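Local atomic coordinates of putative nucleoprotein (Infectious salmon anemia virus, PDB entry 4EWC), a protein that encapsidates the negative-strand viral RNA, shielding it from nucleases and forming the ribonucleoprotein that serves as template for transcription and replication. Residues 145-150 with 262-267; 181-186 with 227-232; 418-423 with 447-452. All blocks are in the same frame, centred on the assembly; numbering follows the deposited sequence.

Contact 1 of 3, residues 145-150 with 262-267; sequences YNLSLF and ALIMKS
Within the helical core of this largely alpha-helical nucleoprotein, helices 142-162 and 253-269 meet through Leu147 and Phe150 on one side and Leu263 and Ile264 on the other. The short axes of 145-150 and 262-267 approach to 11.8 Å at a crossing angle of -76°. At this steep crossing the contact is made by four side chains, their outer atoms meeting midway between the helices.

Leu147 and Ile264 carry the contact between them, each meeting two residues of the other helix. The CG1 branch of Ile264 takes the position beside the backbone N (chi1 -55°) and runs on extended, which carries CD1 out to the other helix. The CD1 methyl of Leu147 lies 3.9 Å from Ile264 CG1 and as close to the methyl beyond it, the two side chains meeting at a slant. That same terminal methyl of Ile264, CD1, is 4.1 Å from Phe150 CE1 and approaches the ring obliquely, so it is shared between the leucine and the phenylalanine almost one helical turn further on. The second branch of Leu147 turns to the other neighbour, with CD2 4.2 Å from Leu263 CD1. All four residues are buried, and the contact is purely apolar.

The phenyl group also reaches Ser257, Cys260 and Met261, earlier on helix 253-269. Ile264 also packs on Ile151 of helix 142-162 and on Met181 of helix 174-188, while Leu263 touches Met308 and Cys311 in loops, so that helix 174-188 and loop residues both adjoin the crossing.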
loop_
_atom_site.group_PDB
_atom_site.type_symbol
_atom_site.label_atom_id
_atom_site.label_comp_id
_atom_site.label_asym_id
_atom_site.label_seq_id
_atom_site.Cartn_x
_atom_site.Cartn_y
_atom_site.Cartn_z
ATOM N N TYR A 145 34.380 -3.847 -1.913
ATOM C CA TYR A 145 35.382 -4.415 -2.815
ATOM C C TYR A 145 35.740 -5.843 -2.408
ATOM O O TYR A 145 35.955 -6.711 -3.257
ATOM C CB TYR A 145 36.642 -3.534 -2.863
ATOM C CG TYR A 145 37.755 -4.152 -3.673
ATOM C CD1 TYR A 145 37.804 -3.999 -5.061
ATOM C CD2 TYR A 145 38.755 -4.906 -3.060
ATOM C CE1 TYR A 145 38.827 -4.569 -5.814
ATOM C CE2 TYR A 145 39.775 -5.487 -3.808
ATOM C CZ TYR A 145 39.808 -5.311 -5.183
ATOM O OH TYR A 145 40.808 -5.887 -5.929
ATOM N N ASN A 146 35.802 -6.073 -1.098
ATOM C CA ASN A 146 36.136 -7.386 -0.558
ATOM C C ASN A 146 35.058 -8.409 -0.840
ATOM O O ASN A 146 35.344 -9.550 -1.197
ATOM C CB ASN A 146 36.403 -7.298 0.946
ATOM C CG ASN A 146 37.720 -6.622 1.254
ATOM O OD1 ASN A 146 38.571 -6.473 0.370
ATOM N ND2 ASN A 146 37.904 -6.217 2.501
ATOM N N LEU A 147 33.814 -7.976 -0.681
ATOM C CA LEU A 147 32.675 -8.823 -0.958
ATOM C C LEU A 147 32.607 -9.162 -2.447
ATOM O O LEU A 147 32.356 -10.308 -2.786
ATOM C CB LEU A 147 31.368 -8.196 -0.453
ATOM C CG LEU A 147 30.095 -9.003 -0.768
ATOM C CD1 LEU A 147 30.065 -10.345 -0.047
ATOM C CD2 LEU A 147 28.859 -8.184 -0.448
ATOM N N SER A 148 32.846 -8.193 -3.330
ATOM C CA SER A 148 32.863 -8.491 -4.769
ATOM C C SER A 148 34.012 -9.404 -5.152
ATOM O O SER A 148 33.879 -10.239 -6.056
ATOM C CB SER A 148 32.920 -7.226 -5.623
ATOM O OG SER A 148 31.699 -6.522 -5.573
ATOM N N LEU A 149 35.144 -9.235 -4.484
ATOM C CA LEU A 149 36.301 -10.076 -4.753
ATOM C C LEU A 149 35.982 -11.499 -4.319
ATOM O O LEU A 149 36.151 -12.456 -5.087
ATOM C CB LEU A 149 37.533 -9.553 -4.014
ATOM C CG LEU A 149 38.797 -10.368 -4.245
ATOM C CD1 LEU A 149 38.972 -10.563 -5.739
ATOM C CD2 LEU A 149 40.023 -9.712 -3.654
ATOM N N PHE A 150 35.511 -11.615 -3.081
ATOM C CA PHE A 150 35.058 -12.874 -2.517
ATOM C C PHE A 150 34.107 -13.585 -3.460
ATOM O O PHE A 150 34.314 -14.754 -3.775
ATOM C CB PHE A 150 34.383 -12.644 -1.157
ATOM C CG PHE A 150 33.933 -13.910 -0.476
ATOM C CD1 PHE A 150 32.765 -14.556 -0.862
ATOM C CD2 PHE A 150 34.668 -14.442 0.563
ATOM C CE1 PHE A 150 32.369 -15.717 -0.242
ATOM C CE2 PHE A 150 34.279 -15.594 1.193
ATOM C CZ PHE A 150 33.131 -16.234 0.794
ATOM N N ALA A 262 28.666 -13.789 6.337
ATOM C CA ALA A 262 27.611 -13.142 7.094
ATOM C C ALA A 262 26.708 -12.279 6.207
ATOM O O ALA A 262 25.488 -12.281 6.368
ATOM C CB ALA A 262 28.190 -12.310 8.244
ATOM N N LEU A 263 27.298 -11.558 5.262
ATOM C CA LEU A 263 26.530 -10.661 4.404
ATOM C C LEU A 263 25.658 -11.448 3.442
ATOM O O LEU A 263 24.487 -11.102 3.205
ATOM C CB LEU A 263 27.460 -9.715 3.638
ATOM C CG LEU A 263 28.165 -8.693 4.535
ATOM C CD1 LEU A 263 29.225 -7.905 3.765
ATOM C CD2 LEU A 263 27.128 -7.753 5.123
ATOM N N ILE A 264 26.247 -12.507 2.897
ATOM C CA ILE A 264 25.554 -13.402 1.968
ATOM C C ILE A 264 24.522 -14.309 2.669
ATOM O O ILE A 264 23.400 -14.503 2.185
ATOM C CB ILE A 264 26.584 -14.238 1.167
ATOM C CG1 ILE A 264 27.561 -13.291 0.471
ATOM C CG2 ILE A 264 25.916 -15.136 0.144
ATOM C CD1 ILE A 264 28.682 -13.995 -0.299
HETATM N N MSE A 265 24.889 -14.860 3.818
HETATM C CA MSE A 265 23.909 -15.644 4.568
HETATM C C MSE A 265 22.711 -14.805 5.027
HETATM O O MSE A 265 21.591 -15.302 4.990
HETATM C CB MSE A 265 24.542 -16.505 5.686
HETATM C CG MSE A 265 25.522 -17.591 5.173
HETATM SE SE MSE A 265 24.803 -18.833 3.804
HETATM C CE MSE A 265 24.626 -17.741 2.222
ATOM N N LYS A 266 22.939 -13.540 5.393
ATOM C CA LYS A 266 21.831 -12.636 5.689
ATOM C C LYS A 266 20.814 -12.574 4.548
ATOM O O LYS A 266 19.604 -12.572 4.770
ATOM C CB LYS A 266 22.286 -11.222 6.065
ATOM C CG LYS A 266 21.133 -10.292 6.472
ATOM C CD LYS A 266 21.598 -8.895 6.910
ATOM C CE LYS A 266 20.429 -7.985 7.348
ATOM N NZ LYS A 266 19.763 -8.467 8.580
ATOM N N SER A 267 21.300 -12.552 3.316
ATOM C CA SER A 267 20.402 -12.470 2.174
ATOM C C SER A 267 19.661 -13.793 1.949
ATOM O O SER A 267 18.442 -13.815 1.821
ATOM C CB SER A 267 21.161 -12.047 0.942
ATOM O OG SER A 267 21.598 -10.721 1.047
#

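Contact 2 of 3, residues 181-186 with 227-232; sequences MRILAL and NDLKAA. Unlike the reference sequence in segment 181-186: Met181 (reference Ile).
Leu229 reaches across from helix 226-236 and sets one methyl, CD2, against the backbone of helix 174-188 at Ile183 and Leu184. The nearest atom is Leu184 CA, 3.8 Å from Leu229 CD2, and the carbonyl oxygen of Ile183 lies 3.9 Å from this methyl. A leucine branch thus rests on main-chain atoms as well as on side chains, which agrees with the short separation of 7.0 Å between Leu184 CA and Leu229 CA.

Two side chains border the spot where the methyl lands. Ile183 contributes its CG2 branch, 4.0 Å from Leu229 CD2. With chi1 at -164°, the longer CG1 branch stands anti to the backbone N and CG2 falls between N and the carbonyl carbon, which leaves the short methyl to meet the leucine. Leu184 sets off to one side of the partner helix, yet its outer end comes nearer, with CD1 4.5 Å from Leu229 CG, a looser contact. Leu229 leaves its backbone pointing at helix 174-188; with chi1 -176° its CG lies opposite the backbone N, and chi2 then helps to place CD2 on the other helix.

Further out, helix 142-162 supports both partners: Phe161 packs on Leu229, Phe162 on Ile183 and Leu158 on Leu184. Along helix 226-236, Leu226 touches Ile183 and Phe233 touches Leu184, extending the apolar seam before and after Leu229. Near the start of that helix, Asn225 OD1 accepts a hydrogen bond from Asp228 N.

Three buried aliphatic residues, backed by phenylalanines from a third helix, make this a small apolar helix-helix junction, buried itself but near the outside of the chain, joining helices 174-188 and 226-236 over helix 142-162.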
loop_
_atom_site.group_PDB
_atom_site.type_symbol
_atom_site.label_atom_id
_atom_site.label_comp_id
_atom_site.label_asym_id
_atom_site.label_seq_id
_atom_site.Cartn_x
_atom_site.Cartn_y
_atom_site.Cartn_z
HETATM N N MSE A 181 24.328 -22.492 -1.250
HETATM C CA MSE A 181 24.838 -21.680 -0.149
HETATM C C MSE A 181 24.629 -22.336 1.229
HETATM O O MSE A 181 25.466 -22.200 2.120
HETATM C CB MSE A 181 24.199 -20.285 -0.134
HETATM C CG MSE A 181 24.614 -19.355 -1.223
HETATM SE SE MSE A 181 26.571 -19.192 -1.436
HETATM C CE MSE A 181 27.173 -18.784 0.359
ATOM N N ARG A 182 23.501 -23.011 1.406
ATOM C CA ARG A 182 23.180 -23.611 2.693
ATOM C C ARG A 182 24.140 -24.745 2.964
ATOM O O ARG A 182 24.631 -24.907 4.083
ATOM C CB ARG A 182 21.733 -24.112 2.726
ATOM C CG ARG A 182 20.708 -23.028 2.963
ATOM C CD ARG A 182 19.293 -23.595 2.894
ATOM N NE ARG A 182 18.280 -22.544 2.740
ATOM C CZ ARG A 182 17.730 -21.865 3.753
ATOM N NH1 ARG A 182 18.090 -22.122 5.009
ATOM N NH2 ARG A 182 16.813 -20.928 3.514
ATOM N N ILE A 183 24.405 -25.533 1.929
ATOM C CA ILE A 183 25.348 -26.631 2.051
ATOM C C ILE A 183 26.772 -26.098 2.213
ATOM O O ILE A 183 27.583 -26.650 2.963
ATOM C CB ILE A 183 25.223 -27.626 0.878
ATOM C CG1 ILE A 183 25.912 -28.937 1.215
ATOM C CG2 ILE A 183 25.757 -27.060 -0.404
ATOM C CD1 ILE A 183 25.234 -29.665 2.337
ATOM N N LEU A 184 27.060 -25.000 1.529
ATOM C CA LEU A 184 28.363 -24.370 1.646
ATOM C C LEU A 184 28.588 -23.920 3.076
ATOM O O LEU A 184 29.610 -24.239 3.674
ATOM C CB LEU A 184 28.469 -23.180 0.705
ATOM C CG LEU A 184 29.730 -22.317 0.809
ATOM C CD1 LEU A 184 30.991 -23.140 1.014
ATOM C CD2 LEU A 184 29.861 -21.489 -0.442
ATOM N N ALA A 185 27.624 -23.175 3.609
ATOM C CA ALA A 185 27.681 -22.736 4.997
ATOM C C ALA A 185 27.888 -23.940 5.915
ATOM O O ALA A 185 28.710 -23.907 6.834
ATOM C CB ALA A 185 26.419 -21.982 5.373
ATOM N N LEU A 186 27.155 -25.011 5.645
ATOM C CA LEU A 186 27.331 -26.261 6.373
ATOM C C LEU A 186 28.765 -26.824 6.313
ATOM O O LEU A 186 29.331 -27.183 7.341
ATOM C CB LEU A 186 26.332 -27.304 5.863
ATOM C CG LEU A 186 26.346 -28.627 6.627
ATOM C CD1 LEU A 186 26.141 -28.387 8.104
ATOM C CD2 LEU A 186 25.274 -29.553 6.102
ATOM N N ASN A 227 33.891 -32.382 3.015
ATOM C CA ASN A 227 35.341 -32.128 3.057
ATOM C C ASN A 227 35.855 -31.583 1.735
ATOM O O ASN A 227 36.642 -30.638 1.704
ATOM C CB ASN A 227 36.136 -33.386 3.388
ATOM C CG ASN A 227 35.804 -33.937 4.743
ATOM O OD1 ASN A 227 34.864 -33.484 5.394
ATOM N ND2 ASN A 227 36.564 -34.937 5.176
ATOM N N ASP A 228 35.422 -32.196 0.643
ATOM C CA ASP A 228 35.794 -31.691 -0.661
ATOM C C ASP A 228 35.287 -30.264 -0.797
ATOM O O ASP A 228 36.021 -29.373 -1.227
ATOM C CB ASP A 228 35.239 -32.570 -1.789
ATOM C CG ASP A 228 35.785 -33.974 -1.753
ATOM O OD1 ASP A 228 36.764 -34.218 -1.018
ATOM O OD2 ASP A 228 35.233 -34.847 -2.461
ATOM N N LEU A 229 34.035 -30.051 -0.404
ATOM C CA LEU A 229 33.434 -28.729 -0.518
ATOM C C LEU A 229 34.157 -27.687 0.331
ATOM O O LEU A 229 34.342 -26.551 -0.094
ATOM C CB LEU A 229 31.948 -28.766 -0.168
ATOM C CG LEU A 229 31.295 -27.393 -0.390
ATOM C CD1 LEU A 229 31.681 -26.832 -1.771
ATOM C CD2 LEU A 229 29.768 -27.418 -0.200
ATOM N N LYS A 230 34.560 -28.083 1.532
ATOM C CA LYS A 230 35.254 -27.193 2.439
ATOM C C LYS A 230 36.628 -26.819 1.885
ATOM O O LYS A 230 36.969 -25.645 1.782
ATOM C CB LYS A 230 35.394 -27.863 3.804
ATOM C CG LYS A 230 36.200 -27.065 4.791
ATOM C CD LYS A 230 36.491 -27.872 6.022
ATOM C CE LYS A 230 37.048 -26.954 7.108
ATOM N NZ LYS A 230 37.246 -27.643 8.410
ATOM N N ALA A 231 37.402 -27.839 1.525
ATOM C CA ALA A 231 38.740 -27.671 0.953
ATOM C C ALA A 231 38.752 -26.803 -0.305
ATOM O O ALA A 231 39.641 -25.964 -0.478
ATOM C CB ALA A 231 39.373 -29.042 0.661
ATOM N N ALA A 232 37.760 -27.016 -1.167
ATOM C CA ALA A 232 37.614 -26.265 -2.401
ATOM C C ALA A 232 37.357 -24.800 -2.089
ATOM O O ALA A 232 37.968 -23.896 -2.675
ATOM C CB ALA A 232 36.473 -26.838 -3.229
#

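Contact 3 of 3, residues 418-423 with 447-452; sequences DACKIC and VSMVAT
The face of helix 417-425 formed by Ala419, Cys420 and Cys423, within the C-terminal orthomyxovirus nucleoprotein region, meets the end of selenomethionine Met449. All three touch a single methyl. Met449 CE lies 3.6 Å from Cys423 SG, and both Ala419 CB and Cys420 SG are 3.9 Å from that same CE. The selenium joins in more distantly, Met449 SE standing 3.9 Å from Cys423 SG. The Met449 chain leaves its helix extended through chi2 and then bends at chi3, 87°, which turns the methyl onto the helix opposite. Cys423, with chi1 -77°, holds SG against both the methyl and the selenium.

Met449 belongs to the last turn of helix 438-449, which closes with a Schellman motif: Thr452 N bonds to Val447 O at 3.1 Å and Ala451 N, weakly, to Ser448 O, with Ala451 as the C-prime residue of positive phi. The reaching side chain therefore springs from just before the helix stop. On the receiving helix, Ala419 also touches Pro392 and Cys420 touches Val497. Within the closing turn, Val450 packs on Ser521 of the second subunit, and its carbonyl oxygen accepts a hydrogen bond from Lys388 NZ.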
loop_
_atom_site.group_PDB
_atom_site.type_symbol
_atom_site.label_atom_id
_atom_site.label_comp_id
_atom_site.label_asym_id
_atom_site.label_seq_id
_atom_site.Cartn_x
_atom_site.Cartn_y
_atom_site.Cartn_z
ATOM N N ASP A 418 23.706 -2.785 -8.961
ATOM C CA ASP A 418 24.416 -3.864 -9.579
ATOM C C ASP A 418 23.641 -5.151 -9.433
ATOM O O ASP A 418 23.612 -5.971 -10.351
ATOM C CB ASP A 418 25.840 -3.984 -9.022
ATOM C CG ASP A 418 26.670 -2.739 -9.289
ATOM O OD1 ASP A 418 26.347 -1.992 -10.240
ATOM O OD2 ASP A 418 27.640 -2.491 -8.545
ATOM N N ALA A 419 22.993 -5.339 -8.299
ATOM C CA ALA A 419 22.116 -6.507 -8.143
ATOM C C ALA A 419 21.015 -6.513 -9.198
ATOM O O ALA A 419 20.737 -7.551 -9.774
ATOM C CB ALA A 419 21.534 -6.591 -6.749
ATOM N N CYS A 420 20.397 -5.367 -9.469
ATOM C CA CYS A 420 19.359 -5.348 -10.497
ATOM C C CYS A 420 19.927 -5.592 -11.923
ATOM O O CYS A 420 19.281 -6.242 -12.754
ATOM C CB CYS A 420 18.512 -4.081 -10.434
ATOM S SG CYS A 420 17.578 -3.850 -8.867
ATOM N N LYS A 421 21.130 -5.094 -12.194
ATOM C CA LYS A 421 21.783 -5.321 -13.477
ATOM C C LYS A 421 21.995 -6.789 -13.733
ATOM O O LYS A 421 21.818 -7.258 -14.856
ATOM C CB LYS A 421 23.127 -4.626 -13.549
ATOM C CG LYS A 421 23.048 -3.150 -13.870
ATOM C CD LYS A 421 24.435 -2.551 -13.827
ATOM C CE LYS A 421 24.410 -1.032 -13.823
ATOM N NZ LYS A 421 25.801 -0.512 -13.674
ATOM N N ILE A 422 22.376 -7.525 -12.695
ATOM C CA ILE A 422 22.543 -8.968 -12.842
ATOM C C ILE A 422 21.184 -9.639 -13.029
ATOM O O ILE A 422 21.035 -10.546 -13.860
ATOM C CB ILE A 422 23.302 -9.572 -11.653
ATOM C CG1 ILE A 422 24.765 -9.155 -11.721
ATOM C CG2 ILE A 422 23.186 -11.105 -11.640
ATOM C CD1 ILE A 422 25.545 -9.529 -10.508
ATOM N N CYS A 423 20.196 -9.165 -12.267
ATOM C CA CYS A 423 18.828 -9.667 -12.363
ATOM C C CYS A 423 18.281 -9.572 -13.772
ATOM O O CYS A 423 17.796 -10.562 -14.312
ATOM C CB CYS A 423 17.892 -8.902 -11.424
ATOM S SG CYS A 423 17.994 -9.355 -9.667
ATOM N N VAL A 447 12.499 -10.301 -0.875
ATOM C CA VAL A 447 12.958 -10.323 0.502
ATOM C C VAL A 447 14.493 -10.535 0.614
ATOM O O VAL A 447 15.149 -9.845 1.372
ATOM C CB VAL A 447 12.113 -11.307 1.348
ATOM C CG1 VAL A 447 12.882 -11.834 2.556
ATOM C CG2 VAL A 447 10.820 -10.632 1.772
ATOM N N SER A 448 15.070 -11.443 -0.157
ATOM C CA SER A 448 16.514 -11.599 -0.130
ATOM C C SER A 448 17.282 -10.396 -0.720
ATOM O O SER A 448 18.355 -9.987 -0.203
ATOM C CB SER A 448 16.938 -12.906 -0.778
ATOM O OG SER A 448 16.552 -13.998 0.061
HETATM N N MSE A 449 16.729 -9.805 -1.773
HETATM C CA MSE A 449 17.350 -8.611 -2.342
HETATM C C MSE A 449 17.525 -7.474 -1.330
HETATM O O MSE A 449 18.550 -6.798 -1.325
HETATM C CB MSE A 449 16.640 -8.146 -3.601
HETATM C CG MSE A 449 16.923 -9.055 -4.784
HETATM SE SE MSE A 449 16.111 -8.335 -6.410
HETATM C CE MSE A 449 17.657 -7.203 -6.820
ATOM N N VAL A 450 16.533 -7.278 -0.467
ATOM C CA VAL A 450 16.627 -6.260 0.555
ATOM C C VAL A 450 17.083 -6.866 1.868
ATOM O O VAL A 450 17.221 -6.160 2.878
ATOM C CB VAL A 450 15.307 -5.508 0.718
ATOM C CG1 VAL A 450 14.944 -4.828 -0.609
ATOM C CG2 VAL A 450 14.192 -6.464 1.221
ATOM N N ALA A 451 17.345 -8.175 1.827
ATOM C CA ALA A 451 17.912 -8.907 2.969
ATOM C C ALA A 451 17.148 -8.720 4.276
ATOM O O ALA A 451 17.756 -8.610 5.339
ATOM C CB ALA A 451 19.376 -8.515 3.175
ATOM N N THR A 452 15.822 -8.687 4.197
ATOM C CA THR A 452 15.006 -8.567 5.410
ATOM C C THR A 452 13.542 -8.903 5.200
ATOM O O THR A 452 12.903 -8.396 4.285
ATOM C CB THR A 452 15.117 -7.161 6.071
ATOM O OG1 THR A 452 14.413 -7.172 7.322
ATOM C CG2 THR A 452 14.587 -6.032 5.143
#

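Helix 253-269 ties the three contacts together, meeting contact 2 through Ile264 and Met265 and contact 3 through Lys266 and Ser267. Contacts 1 and 2, with centres 16 Å apart, join directly: Met265 SE lies 3.9 Å from Ala185 CB, and Ile264 CG2 lies 3.9 Å from Met181 CE. Toward contact 3, whose centre is 13 Å from that of contact 1, the link is partly polar, a probable hydrogen bond of 2.6 Å between Ser267 O and Ser448 OG beside packing of Lys266 and Ser267 on Ala451. Contacts 2 and 3 do not touch; their nearest atoms are about 8 Å apart. In sequence, contact 2 falls between the two segments of contact 1, whereas contact 3 follows both.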